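Local coordinates for protein beta-galactoside alpha-2,6-sialyltransferase (Photobacterium sp., PDB 2Z4T) that acts as an alpha-2,6-sialyltransferase of GT-B fold, probably transferring sialic acid from a CMP-activated donor to galactosides such as lactose, at residues T128-Q131 against L132-I135; I149-G152 against R153-P156; D321-K324 against K325-S328; E332-L335 against S336-F340. One frame throughout, in Å; residues are numbered along the deposited sequence.

Contact 1 (T128-Q131 against L132-I135); sequences TLQQ and LMDI
The methyl end of Met133 packs against the amide group of Gln130, with Met133 CE 3.6 Å from Gln130 CD. The Met133 chain runs extended as far as SD and then folds at its last torsion (chi3 -66°), which swings CE back along the helix to the amide. Gln130 does its share by bending at its second torsion, and the two chains meet at a slant rather than running alongside each other.

On another side of the same helix, Asp134 CG stands 3.3 Å from Gln130 O, the oxygen that accepts Asp134 N at 3.0 Å. The carboxylate of Asp134 is placed there because CG sits beside its own backbone N (chi1 -68°); OD2 takes its hydrogen bond elsewhere, from Tyr230. Ile135 repeats the pattern one residue on, its CG1 lying 3.4 Å from Gln131 O.

These residues belong to helix 126-141, the helix of a beta-alpha-beta unit between strands 103-122 and 146-151 in the glycosyltransferase part of the chain. Near its N-terminal end Thr128 belongs to a magnesium site, and its OG1 is hydrogen-bonded to Asp122.

Successive i to i+4 bonds hold the turn: Leu132 N reaches Thr128 O at 2.9 Å, Met133 N reaches Leu129 O at 3.2 Å, and Ile135 N reaches Gln131 O at 2.9 Å. Leu132 CB touches two of these carbonyls, 3.4 Å from Leu129 O and also close to Thr128 O.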
ATOM      1  N   THR A 128       1.884  -2.428  -1.831  1.00 36.32           N
ATOM      2  CA  THR A 128       1.310  -3.004  -0.639  1.00 36.78           C
ATOM      3  C   THR A 128       1.618  -2.116   0.584  1.00 37.46           C
ATOM      4  O   THR A 128       0.785  -1.944   1.484  1.00 37.12           O
ATOM      5  CB  THR A 128       1.837  -4.461  -0.424  1.00 36.83           C
ATOM      6  OG1 THR A 128       1.196  -5.343  -1.358  1.00 36.80           O
ATOM      7  CG2 THR A 128       1.542  -4.954   0.989  1.00 36.02           C
ATOM      8  N   LEU A 129       2.827  -1.566   0.605  1.00 37.76           N
ATOM      9  CA  LEU A 129       3.232  -0.655   1.647  1.00 38.39           C
ATOM     10  C   LEU A 129       2.341   0.593   1.634  1.00 38.78           C
ATOM     11  O   LEU A 129       1.832   0.999   2.681  1.00 39.17           O
ATOM     12  CB  LEU A 129       4.695  -0.259   1.471  1.00 38.03           C
ATOM     13  CG  LEU A 129       5.232   0.730   2.494  1.00 37.16           C
ATOM     14  CD1 LEU A 129       5.234   0.096   3.870  1.00 33.69           C
ATOM     15  CD2 LEU A 129       6.635   1.201   2.070  1.00 36.17           C
ATOM     16  N   GLN A 130       2.139   1.180   0.459  1.00 38.67           N
ATOM     17  CA  GLN A 130       1.312   2.369   0.360  1.00 38.76           C
ATOM     18  C   GLN A 130      -0.156   2.084   0.721  1.00 38.95           C
ATOM     19  O   GLN A 130      -0.814   2.907   1.386  1.00 39.24           O
ATOM     20  CB  GLN A 130       1.420   2.966  -1.025  1.00 38.35           C
ATOM     21  CG  GLN A 130       2.760   3.578  -1.312  1.00 38.81           C
ATOM     22  CD  GLN A 130       2.979   4.971  -0.685  1.00 39.49           C
ATOM     23  OE1 GLN A 130       4.123   5.373  -0.443  1.00 41.52           O
ATOM     24  NE2 GLN A 130       1.903   5.710  -0.451  1.00 38.66           N
ATOM     25  N   GLN A 131      -0.654   0.922   0.307  1.00 38.29           N
ATOM     26  CA  GLN A 131      -2.034   0.536   0.593  1.00 37.96           C
ATOM     27  C   GLN A 131      -2.226   0.369   2.089  1.00 38.20           C
ATOM     28  O   GLN A 131      -3.229   0.830   2.628  1.00 38.63           O
ATOM     29  CB  GLN A 131      -2.428  -0.747  -0.168  1.00 38.13           C
ATOM     30  CG  GLN A 131      -2.412  -0.596  -1.701  1.00 36.81           C
ATOM     31  CD  GLN A 131      -2.603  -1.915  -2.452  1.00 38.52           C
ATOM     32  OE1 GLN A 131      -2.352  -3.003  -1.905  1.00 40.80           O
ATOM     33  NE2 GLN A 131      -3.082  -1.829  -3.708  1.00 36.84           N
ATOM     34  N   LEU A 132      -1.253  -0.248   2.767  1.00 38.10           N
ATOM     35  CA  LEU A 132      -1.278  -0.384   4.212  1.00 38.09           C
ATOM     36  C   LEU A 132      -1.454   0.962   4.883  1.00 39.19           C
ATOM     37  O   LEU A 132      -2.267   1.105   5.813  1.00 40.17           O
ATOM     38  CB  LEU A 132       0.028  -0.963   4.738  1.00 37.58           C
ATOM     39  CG  LEU A 132       0.014  -1.878   5.975  1.00 37.29           C
ATOM     40  CD1 LEU A 132       1.286  -1.788   6.764  1.00 34.84           C
ATOM     41  CD2 LEU A 132      -1.189  -1.718   6.897  1.00 37.36           C
ATOM     42  N   MET A 133      -0.664   1.936   4.451  1.00 39.21           N
ATOM     43  CA  MET A 133      -0.745   3.263   5.024  1.00 40.00           C
ATOM     44  C   MET A 133      -2.122   3.903   4.756  1.00 39.74           C
ATOM     45  O   MET A 133      -2.639   4.593   5.619  1.00 39.68           O
ATOM     46  CB  MET A 133       0.399   4.146   4.517  1.00 39.85           C
ATOM     47  CG  MET A 133       1.767   3.729   5.040  1.00 40.03           C
ATOM     48  SD  MET A 133       3.058   4.959   4.737  1.00 41.85           S
ATOM     49  CE  MET A 133       3.187   4.967   2.948  1.00 41.20           C
ATOM     50  N   ASP A 134      -2.706   3.653   3.574  1.00 39.53           N
ATOM     51  CA  ASP A 134      -4.068   4.117   3.254  1.00 39.30           C
ATOM     52  C   ASP A 134      -5.142   3.509   4.161  1.00 39.78           C
ATOM     53  O   ASP A 134      -6.119   4.184   4.505  1.00 39.72           O
ATOM     54  CB  ASP A 134      -4.424   3.819   1.806  1.00 38.61           C
ATOM     55  CG  ASP A 134      -3.614   4.641   0.820  1.00 38.29           C
ATOM     56  OD1 ASP A 134      -2.976   5.668   1.203  1.00 39.47           O
ATOM     57  OD2 ASP A 134      -3.606   4.252  -0.355  1.00 34.22           O
ATOM     58  N   ILE A 135      -4.947   2.245   4.549  1.00 39.28           N
ATOM     59  CA  ILE A 135      -5.926   1.518   5.326  1.00 38.71           C
ATOM     60  C   ILE A 135      -5.946   2.076   6.732  1.00 40.00           C
ATOM     61  O   ILE A 135      -7.019   2.396   7.259  1.00 40.70           O
ATOM     62  CB  ILE A 135      -5.599   0.018   5.357  1.00 38.47           C
ATOM     63  CG1 ILE A 135      -5.966  -0.628   4.020  1.00 38.22           C
ATOM     64  CG2 ILE A 135      -6.264  -0.691   6.552  1.00 36.73           C
ATOM     65  CD1 ILE A 135      -5.351  -2.022   3.788  1.00 38.48           C
TER

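Contact 2 (I149-G152 against R153-P156); sequences IAWG and RIVP
Where strand 146-151 ends, the chain turns back through Gly152 and Arg153 into the loop before helix 158-164, and Trp151 packs against Ile154 and Pro156 across that turn. The end-to-end directions of 149-152 and 153-156 differ by 135°, so the chain turns sharply and brings side chains three to seven residues apart together.

Trp151 and Ile154 point the same way and lie side by side. The six-membered part of the indole does the touching: CE3 is 4.0 Å from Ile154 CB, while Ile154 O meets the ring edge near its plane, 3.6 Å from CE3. Pro156 crosses the indole at about a right angle, its CG 4.2 Å from Trp151 CZ3.

This turn borders the active site of the GT-B enzyme. Gly152 and Arg153 belong to a magnesium site, and Arg153 also lines the glycan pocket, where it touches the bound glucose.

Ile149 joins the same cluster. With CG1 between its backbone N and carbonyl carbon (chi1 66°), CD1 extends to meet the proline tip to tip, 4.1 Å from Pro156 CG. Ile149 CG2 lies over one face of the Trp151 ring, toward its rim.

A water lies 3.0 Å from Trp151 O and 2.6 Å from Ile154 O and can donate to either; with more acceptors in reach than it has protons, it may not serve both at once.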
ATOM      1  N   ILE A 149      -8.380  -7.135   1.178  1.00 37.84           N
ATOM      2  CA  ILE A 149      -7.029  -7.156   0.665  1.00 36.19           C
ATOM      3  C   ILE A 149      -6.738  -8.467  -0.041  1.00 36.15           C
ATOM      4  O   ILE A 149      -7.314  -9.521   0.290  1.00 35.67           O
ATOM      5  CB  ILE A 149      -5.988  -6.944   1.793  1.00 36.27           C
ATOM      6  CG1 ILE A 149      -5.979  -8.115   2.785  1.00 35.45           C
ATOM      7  CG2 ILE A 149      -6.204  -5.597   2.468  1.00 35.69           C
ATOM      8  CD1 ILE A 149      -4.924  -8.005   3.908  1.00 35.57           C
ATOM      9  N   ALA A 150      -5.863  -8.400  -1.039  1.00 35.68           N
ATOM     10  CA  ALA A 150      -5.261  -9.601  -1.582  1.00 35.88           C
ATOM     11  C   ALA A 150      -3.809  -9.231  -1.747  1.00 36.41           C
ATOM     12  O   ALA A 150      -3.432  -8.576  -2.729  1.00 36.40           O
ATOM     13  CB  ALA A 150      -5.894  -9.999  -2.901  1.00 34.96           C
ATOM     14  N   TRP A 151      -3.015  -9.607  -0.745  1.00 37.14           N
ATOM     15  CA  TRP A 151      -1.608  -9.188  -0.621  1.00 37.60           C
ATOM     16  C   TRP A 151      -0.689 -10.386  -0.655  1.00 38.02           C
ATOM     17  O   TRP A 151      -1.029 -11.465  -0.163  1.00 38.04           O
ATOM     18  CB  TRP A 151      -1.358  -8.461   0.705  1.00 37.41           C
ATOM     19  CG  TRP A 151      -1.780  -6.999   0.771  1.00 38.25           C
ATOM     20  CD1 TRP A 151      -2.107  -6.182  -0.277  1.00 38.96           C
ATOM     21  CD2 TRP A 151      -1.889  -6.187   1.956  1.00 37.84           C
ATOM     22  NE1 TRP A 151      -2.428  -4.919   0.181  1.00 39.14           N
ATOM     23  CE2 TRP A 151      -2.299  -4.897   1.545  1.00 38.15           C
ATOM     24  CE3 TRP A 151      -1.683  -6.430   3.325  1.00 36.31           C
ATOM     25  CZ2 TRP A 151      -2.500  -3.847   2.451  1.00 38.86           C
ATOM     26  CZ3 TRP A 151      -1.892  -5.388   4.232  1.00 37.52           C
ATOM     27  CH2 TRP A 151      -2.282  -4.111   3.791  1.00 37.69           C
ATOM     28  N   GLY A 152       0.495 -10.198  -1.204  1.00 38.75           N
ATOM     29  CA  GLY A 152       1.484 -11.264  -1.190  1.00 39.57           C
ATOM     30  C   GLY A 152       2.478 -11.200  -0.047  1.00 39.75           C
ATOM     31  O   GLY A 152       2.876 -12.226   0.473  1.00 39.43           O
ATOM     32  N   ARG A 153       2.877 -10.001   0.353  1.00 40.82           N
ATOM     33  CA  ARG A 153       4.114  -9.854   1.135  1.00 41.94           C
ATOM     34  C   ARG A 153       3.932  -9.265   2.523  1.00 42.27           C
ATOM     35  O   ARG A 153       4.901  -9.079   3.252  1.00 42.57           O
ATOM     36  CB  ARG A 153       5.158  -9.048   0.342  1.00 42.08           C
ATOM     37  CG  ARG A 153       5.460  -9.663  -1.012  1.00 44.59           C
ATOM     38  CD  ARG A 153       6.926  -9.722  -1.310  1.00 48.93           C
ATOM     39  NE  ARG A 153       7.177 -10.643  -2.420  1.00 51.05           N
ATOM     40  CZ  ARG A 153       7.707 -11.864  -2.305  1.00 52.72           C
ATOM     41  NH1 ARG A 153       8.081 -12.350  -1.117  1.00 52.06           N
ATOM     42  NH2 ARG A 153       7.875 -12.606  -3.398  1.00 52.50           N
ATOM     43  N   ILE A 154       2.697  -8.922   2.868  1.00 42.73           N
ATOM     44  CA  ILE A 154       2.368  -8.562   4.224  1.00 42.73           C
ATOM     45  C   ILE A 154       1.154  -9.383   4.625  1.00 43.77           C
ATOM     46  O   ILE A 154       0.179  -9.516   3.879  1.00 44.01           O
ATOM     47  CB  ILE A 154       2.096  -7.047   4.386  1.00 42.87           C
ATOM     48  CG1 ILE A 154       3.374  -6.248   4.143  1.00 42.35           C
ATOM     49  CG2 ILE A 154       1.545  -6.735   5.783  1.00 41.36           C
ATOM     50  CD1 ILE A 154       3.223  -4.748   4.328  1.00 42.51           C
ATOM     51  N   VAL A 155       1.216  -9.970   5.803  1.00 44.48           N
ATOM     52  CA  VAL A 155       0.089 -10.721   6.269  1.00 44.76           C
ATOM     53  C   VAL A 155      -0.215 -10.292   7.702  1.00 44.81           C
ATOM     54  O   VAL A 155       0.505 -10.628   8.622  1.00 44.35           O
ATOM     55  CB  VAL A 155       0.248 -12.269   5.963  1.00 45.35           C
ATOM     56  CG1 VAL A 155       1.704 -12.650   5.607  1.00 43.86           C
ATOM     57  CG2 VAL A 155      -0.396 -13.184   7.049  1.00 45.39           C
ATOM     58  N   PRO A 156      -1.280  -9.496   7.872  1.00 45.09           N
ATOM     59  CA  PRO A 156      -1.708  -9.071   9.191  1.00 45.36           C
ATOM     60  C   PRO A 156      -2.275 -10.259   9.954  1.00 45.77           C
ATOM     61  O   PRO A 156      -2.846 -11.179   9.344  1.00 46.08           O
ATOM     62  CB  PRO A 156      -2.842  -8.075   8.905  1.00 45.06           C
ATOM     63  CG  PRO A 156      -2.847  -7.846   7.458  1.00 45.05           C
ATOM     64  CD  PRO A 156      -2.166  -8.989   6.809  1.00 45.24           C
TER
HETATM   65  O   HOH W   1      -1.324 -11.379   2.871  1.00 28.68           O

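Contact 3 (D321-K324 against K325-S328); sequences DGFK and KFNS
With CG of Asp321 set between its backbone N and carbonyl carbon (chi1 63°), the carboxylate stands where Lys325 can reach it. The lysine chain runs extended from CB and bends only at its last torsion (chi4 107°), bringing NZ to within 2.7 Å of Asp321 OD2. The ammonium group meets that oxygen from above the carboxylate plane, 43° out of it, in a salt bridge.

In the backbone, Lys325 N bonds to Asp321 O at 3.0 Å and more weakly to Gly322 O. Phe326 N is bonded to Phe323 O at 3.1 Å, the donor lying well above the carbonyl plane. This is the short, weakly bonded helix 322-325, directly ahead of helix 328-338, which is N-capped by Asn327, whose OD1 accepts Gln330 N.

The Phe326 ring covers the Gly322 carbonyl: O sits over the centre of one face, 3.2 Å above the plane. Phe326 CD2 also lies 4.2 Å from Phe323 CD1.

Lys324 NZ is 5.1 Å from Lys325 NZ; the salt bridge to Asp321 probably offsets part of the repulsion between these like charges. Since both lysines are exposed, solvent would weaken the net effect.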
ATOM      1  N   ASP A 321       5.029  10.668   3.790  1.00 41.40           N
ATOM      2  CA  ASP A 321       4.759  11.351   5.039  1.00 42.02           C
ATOM      3  C   ASP A 321       3.570  10.719   5.759  1.00 42.38           C
ATOM      4  O   ASP A 321       3.067  11.267   6.733  1.00 42.67           O
ATOM      5  CB  ASP A 321       4.513  12.837   4.781  1.00 41.78           C
ATOM      6  CG  ASP A 321       3.272  13.100   3.921  1.00 42.57           C
ATOM      7  OD1 ASP A 321       2.704  12.171   3.272  1.00 41.63           O
ATOM      8  OD2 ASP A 321       2.875  14.280   3.891  1.00 44.39           O
ATOM      9  N   GLY A 322       3.131   9.565   5.267  1.00 42.63           N
ATOM     10  CA  GLY A 322       2.004   8.842   5.848  1.00 42.71           C
ATOM     11  C   GLY A 322       2.279   8.437   7.286  1.00 42.91           C
ATOM     12  O   GLY A 322       1.399   8.558   8.177  1.00 43.05           O
ATOM     13  N   PHE A 323       3.503   7.970   7.520  1.00 42.32           N
ATOM     14  CA  PHE A 323       3.875   7.497   8.830  1.00 42.19           C
ATOM     15  C   PHE A 323       3.927   8.677   9.793  1.00 42.99           C
ATOM     16  O   PHE A 323       3.384   8.616  10.883  1.00 42.59           O
ATOM     17  CB  PHE A 323       5.198   6.750   8.787  1.00 41.12           C
ATOM     18  CG  PHE A 323       5.690   6.321  10.150  1.00 40.73           C
ATOM     19  CD1 PHE A 323       5.163   5.195  10.766  1.00 38.72           C
ATOM     20  CD2 PHE A 323       6.670   7.057  10.820  1.00 38.20           C
ATOM     21  CE1 PHE A 323       5.597   4.801  12.021  1.00 38.27           C
ATOM     22  CE2 PHE A 323       7.110   6.681  12.070  1.00 38.14           C
ATOM     23  CZ  PHE A 323       6.574   5.543  12.685  1.00 38.54           C
ATOM     24  N   LYS A 324       4.568   9.762   9.365  1.00 44.62           N
ATOM     25  CA  LYS A 324       4.715  10.965  10.185  1.00 45.52           C
ATOM     26  C   LYS A 324       3.351  11.555  10.522  1.00 45.80           C
ATOM     27  O   LYS A 324       3.199  12.174  11.575  1.00 46.43           O
ATOM     28  CB  LYS A 324       5.562  12.000   9.452  1.00 45.99           C
ATOM     29  CG  LYS A 324       5.550  13.389  10.068  1.00 49.02           C
ATOM     30  CD  LYS A 324       6.629  14.270   9.418  1.00 55.89           C
ATOM     31  CE  LYS A 324       6.115  15.694   9.146  1.00 59.87           C
ATOM     32  NZ  LYS A 324       4.986  15.718   8.129  1.00 61.87           N
ATOM     33  N   LYS A 325       2.373  11.377   9.635  1.00 44.97           N
ATOM     34  CA  LYS A 325       1.057  11.956   9.851  1.00 45.11           C
ATOM     35  C   LYS A 325       0.145  11.081  10.709  1.00 44.16           C
ATOM     36  O   LYS A 325      -0.917  11.534  11.120  1.00 43.86           O
ATOM     37  CB  LYS A 325       0.362  12.306   8.530  1.00 45.75           C
ATOM     38  CG  LYS A 325       0.816  13.635   7.904  1.00 48.86           C
ATOM     39  CD  LYS A 325       0.071  13.836   6.583  1.00 56.63           C
ATOM     40  CE  LYS A 325      -0.001  15.318   6.169  1.00 60.94           C
ATOM     41  NZ  LYS A 325       0.886  15.675   5.015  1.00 63.06           N
ATOM     42  N   PHE A 326       0.555   9.837  10.955  1.00 43.17           N
ATOM     43  CA  PHE A 326      -0.159   8.929  11.845  1.00 42.02           C
ATOM     44  C   PHE A 326      -0.045   9.423  13.287  1.00 41.46           C
ATOM     45  O   PHE A 326       0.999   9.936  13.681  1.00 40.95           O
ATOM     46  CB  PHE A 326       0.471   7.522  11.811  1.00 41.69           C
ATOM     47  CG  PHE A 326       0.151   6.706  10.584  1.00 42.79           C
ATOM     48  CD1 PHE A 326      -1.014   6.934   9.835  1.00 42.02           C
ATOM     49  CD2 PHE A 326       1.009   5.665  10.198  1.00 40.84           C
ATOM     50  CE1 PHE A 326      -1.289   6.157   8.699  1.00 43.35           C
ATOM     51  CE2 PHE A 326       0.733   4.887   9.069  1.00 41.90           C
ATOM     52  CZ  PHE A 326      -0.415   5.134   8.316  1.00 41.72           C
ATOM     53  N   ASN A 327      -1.097   9.223  14.083  1.00 40.72           N
ATOM     54  CA  ASN A 327      -0.986   9.398  15.521  1.00 40.40           C
ATOM     55  C   ASN A 327      -0.189   8.223  16.108  1.00 40.39           C
ATOM     56  O   ASN A 327       0.138   7.268  15.396  1.00 40.21           O
ATOM     57  CB  ASN A 327      -2.363   9.560  16.177  1.00 40.31           C
ATOM     58  CG  ASN A 327      -3.195   8.294  16.150  1.00 40.36           C
ATOM     59  OD1 ASN A 327      -2.689   7.180  16.337  1.00 40.80           O
ATOM     60  ND2 ASN A 327      -4.496   8.463  15.953  1.00 41.34           N
ATOM     61  N   SER A 328       0.141   8.283  17.390  1.00 40.25           N
ATOM     62  CA  SER A 328       1.119   7.324  17.913  1.00 40.47           C
ATOM     63  C   SER A 328       0.585   5.884  17.981  1.00 40.32           C
ATOM     64  O   SER A 328       1.365   4.935  17.853  1.00 40.18           O
ATOM     65  CB  SER A 328       1.674   7.776  19.254  1.00 39.93           C
ATOM     66  OG  SER A 328       0.593   8.079  20.104  1.00 41.68           O
TER

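Contact 4 (E332-L335 against S336-F340); sequences ELFL and SIVNF
Leu335 O receives Phe340 N at 2.8 Å, the shortest hydrogen bond of the contact, and this six-to-one link closes the C-terminal end of helix 328-338. Asn339, with positive phi (59°), lets the chain leave the helix, and a weaker bond from Asn339 N to Ser336 O completes the Schellman motif.

The apolar contact that often accompanies this motif is present too. Leu335 and Phe340 lie side by side and point the same way, with Leu335 CD2 meeting the ring at its edge, 4.1 Å from Phe340 CD2. The Phe340 ring continues onto Val433 and Leu434 of helix 431-436.

Just before it, Val338 N bonds to Phe334 O at 3.0 Å, and the side chains of the same two residues form a CH-pi contact. Val338 CG1 hangs over one face of the Phe334 ring, 4.2 Å from its centroid and 20° off the normal. CG anti to the backbone N (chi1 179°) carries this ring out toward helix 126-141, and chi2 turns a face to the valine.

The side chains of Leu333 and Ile337 cross at a slant, CD1 to CD1 at 3.9 Å, while Ile337 N bonds to Leu333 O at 2.9 Å. Both reach Leu164 of helix 158-164.

The last-turn carbonyls of Leu335 and Ser336 are taken up by the reversal, Ser336 O only weakly, and the Leu335-Phe340 contact probably adds to its stability.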
ATOM      1  N   GLU A 332       2.294   2.642  15.896  1.00 40.58           N
ATOM      2  CA  GLU A 332       2.584   1.341  16.496  1.00 40.76           C
ATOM      3  C   GLU A 332       1.911   0.214  15.733  1.00 40.80           C
ATOM      4  O   GLU A 332       2.507  -0.834  15.511  1.00 40.69           O
ATOM      5  CB  GLU A 332       2.150   1.287  17.959  1.00 41.14           C
ATOM      6  CG  GLU A 332       2.482  -0.034  18.684  1.00 41.86           C
ATOM      7  CD  GLU A 332       1.619  -0.248  19.915  1.00 44.84           C
ATOM      8  OE1 GLU A 332       2.169  -0.529  20.997  1.00 46.21           O
ATOM      9  OE2 GLU A 332       0.383  -0.106  19.817  1.00 47.17           O
ATOM     10  N   LEU A 333       0.665   0.429  15.339  1.00 40.68           N
ATOM     11  CA  LEU A 333      -0.057  -0.594  14.613  1.00 40.77           C
ATOM     12  C   LEU A 333       0.634  -0.849  13.260  1.00 41.02           C
ATOM     13  O   LEU A 333       0.814  -2.000  12.857  1.00 41.49           O
ATOM     14  CB  LEU A 333      -1.526  -0.202  14.443  1.00 40.70           C
ATOM     15  CG  LEU A 333      -2.414  -1.160  13.644  1.00 41.07           C
ATOM     16  CD1 LEU A 333      -2.461  -2.587  14.273  1.00 38.56           C
ATOM     17  CD2 LEU A 333      -3.816  -0.543  13.475  1.00 39.69           C
ATOM     18  N   PHE A 334       1.047   0.229  12.605  1.00 40.27           N
ATOM     19  CA  PHE A 334       1.798   0.160  11.362  1.00 40.02           C
ATOM     20  C   PHE A 334       3.087  -0.667  11.485  1.00 39.95           C
ATOM     21  O   PHE A 334       3.283  -1.620  10.714  1.00 39.79           O
ATOM     22  CB  PHE A 334       2.094   1.584  10.866  1.00 39.72           C
ATOM     23  CG  PHE A 334       2.884   1.639   9.596  1.00 39.40           C
ATOM     24  CD1 PHE A 334       2.304   1.303   8.385  1.00 38.59           C
ATOM     25  CD2 PHE A 334       4.211   2.065   9.609  1.00 39.17           C
ATOM     26  CE1 PHE A 334       3.048   1.361   7.205  1.00 38.33           C
ATOM     27  CE2 PHE A 334       4.966   2.133   8.434  1.00 37.94           C
ATOM     28  CZ  PHE A 334       4.385   1.778   7.233  1.00 37.66           C
ATOM     29  N   LEU A 335       3.952  -0.314  12.447  1.00 39.29           N
ATOM     30  CA  LEU A 335       5.255  -0.994  12.594  1.00 39.43           C
ATOM     31  C   LEU A 335       5.058  -2.468  12.893  1.00 39.31           C
ATOM     32  O   LEU A 335       5.815  -3.348  12.453  1.00 39.17           O
ATOM     33  CB  LEU A 335       6.145  -0.348  13.683  1.00 38.72           C
ATOM     34  CG  LEU A 335       6.525   1.113  13.436  1.00 38.16           C
ATOM     35  CD1 LEU A 335       7.494   1.602  14.489  1.00 36.91           C
ATOM     36  CD2 LEU A 335       7.090   1.330  12.008  1.00 36.07           C
ATOM     37  N   SER A 336       4.007  -2.706  13.642  1.00 39.18           N
ATOM     38  CA  SER A 336       3.643  -4.017  14.052  1.00 39.95           C
ATOM     39  C   SER A 336       3.167  -4.838  12.848  1.00 39.83           C
ATOM     40  O   SER A 336       3.557  -5.989  12.692  1.00 40.70           O
ATOM     41  CB  SER A 336       2.567  -3.887  15.110  1.00 39.70           C
ATOM     42  OG  SER A 336       2.074  -5.147  15.424  1.00 42.76           O
ATOM     43  N   ILE A 337       2.359  -4.246  11.978  1.00 39.36           N
ATOM     44  CA  ILE A 337       1.938  -4.947  10.775  1.00 38.93           C
ATOM     45  C   ILE A 337       3.079  -5.216   9.779  1.00 39.77           C
ATOM     46  O   ILE A 337       3.119  -6.282   9.176  1.00 39.89           O
ATOM     47  CB  ILE A 337       0.735  -4.270  10.081  1.00 38.75           C
ATOM     48  CG1 ILE A 337      -0.484  -4.314  11.019  1.00 37.53           C
ATOM     49  CG2 ILE A 337       0.420  -4.998   8.758  1.00 37.61           C
ATOM     50  CD1 ILE A 337      -1.705  -3.546  10.532  1.00 37.41           C
ATOM     51  N   VAL A 338       3.992  -4.260   9.603  1.00 40.25           N
ATOM     52  CA  VAL A 338       5.168  -4.492   8.753  1.00 41.45           C
ATOM     53  C   VAL A 338       6.288  -5.319   9.448  1.00 41.98           C
ATOM     54  O   VAL A 338       7.287  -5.649   8.820  1.00 42.13           O
ATOM     55  CB  VAL A 338       5.746  -3.169   8.114  1.00 41.65           C
ATOM     56  CG1 VAL A 338       4.617  -2.278   7.566  1.00 39.95           C
ATOM     57  CG2 VAL A 338       6.612  -2.399   9.125  1.00 41.84           C
ATOM     58  N   ASN A 339       6.090  -5.663  10.722  1.00 42.37           N
ATOM     59  CA  ASN A 339       7.079  -6.386  11.552  1.00 42.99           C
ATOM     60  C   ASN A 339       8.435  -5.700  11.742  1.00 42.30           C
ATOM     61  O   ASN A 339       9.484  -6.351  11.802  1.00 41.73           O
ATOM     62  CB  ASN A 339       7.244  -7.859  11.137  1.00 43.65           C
ATOM     63  CG  ASN A 339       5.917  -8.622  11.130  1.00 46.71           C
ATOM     64  OD1 ASN A 339       5.058  -8.395  11.975  1.00 50.39           O
ATOM     65  ND2 ASN A 339       5.743  -9.514  10.157  1.00 49.42           N
ATOM     66  N   PHE A 340       8.396  -4.378  11.859  1.00 41.85           N
ATOM     67  CA  PHE A 340       9.593  -3.624  12.186  1.00 41.83           C
ATOM     68  C   PHE A 340       9.704  -3.340  13.687  1.00 42.03           C
ATOM     69  O   PHE A 340       8.926  -2.574  14.263  1.00 42.55           O
ATOM     70  CB  PHE A 340       9.687  -2.327  11.371  1.00 40.92           C
ATOM     71  CG  PHE A 340      10.951  -1.536  11.632  1.00 40.25           C
ATOM     72  CD1 PHE A 340      12.170  -2.186  11.854  1.00 36.99           C
ATOM     73  CD2 PHE A 340      10.926  -0.148  11.638  1.00 38.67           C
ATOM     74  CE1 PHE A 340      13.333  -1.465  12.081  1.00 35.98           C
ATOM     75  CE2 PHE A 340      12.086   0.576  11.872  1.00 38.55           C
ATOM     76  CZ  PHE A 340      13.298  -0.092  12.098  1.00 37.27           C
TER

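Overall arrangement
Contacts 1 and 4 each touch all the others. Phe334 of contact 4 packs on contact 1, with CE1 3.5 Å from Met133 CG, and on contact 3, with CD2 3.5 Å from Phe323 CD1; Ile337 meets Ile154 of contact 2. Met133 O of contact 1 lies 3.5 Å from Phe326 CZ of contact 3. Contacts 1 and 2 are tied by a probable hydrogen bond, Gln131 OE1 to Trp151 NE1 at 2.8 Å. Contacts 2 and 3 do not touch, their nearest atoms being about 10 Å apart. The catalytic cleft lies by the first two: the Thr128 side chain is about 3 Å from a bound magnesium ion and that of Arg153 about 3 Å from glucose. In contact 3 the Phe323 side chain is about 13 Å from CMP.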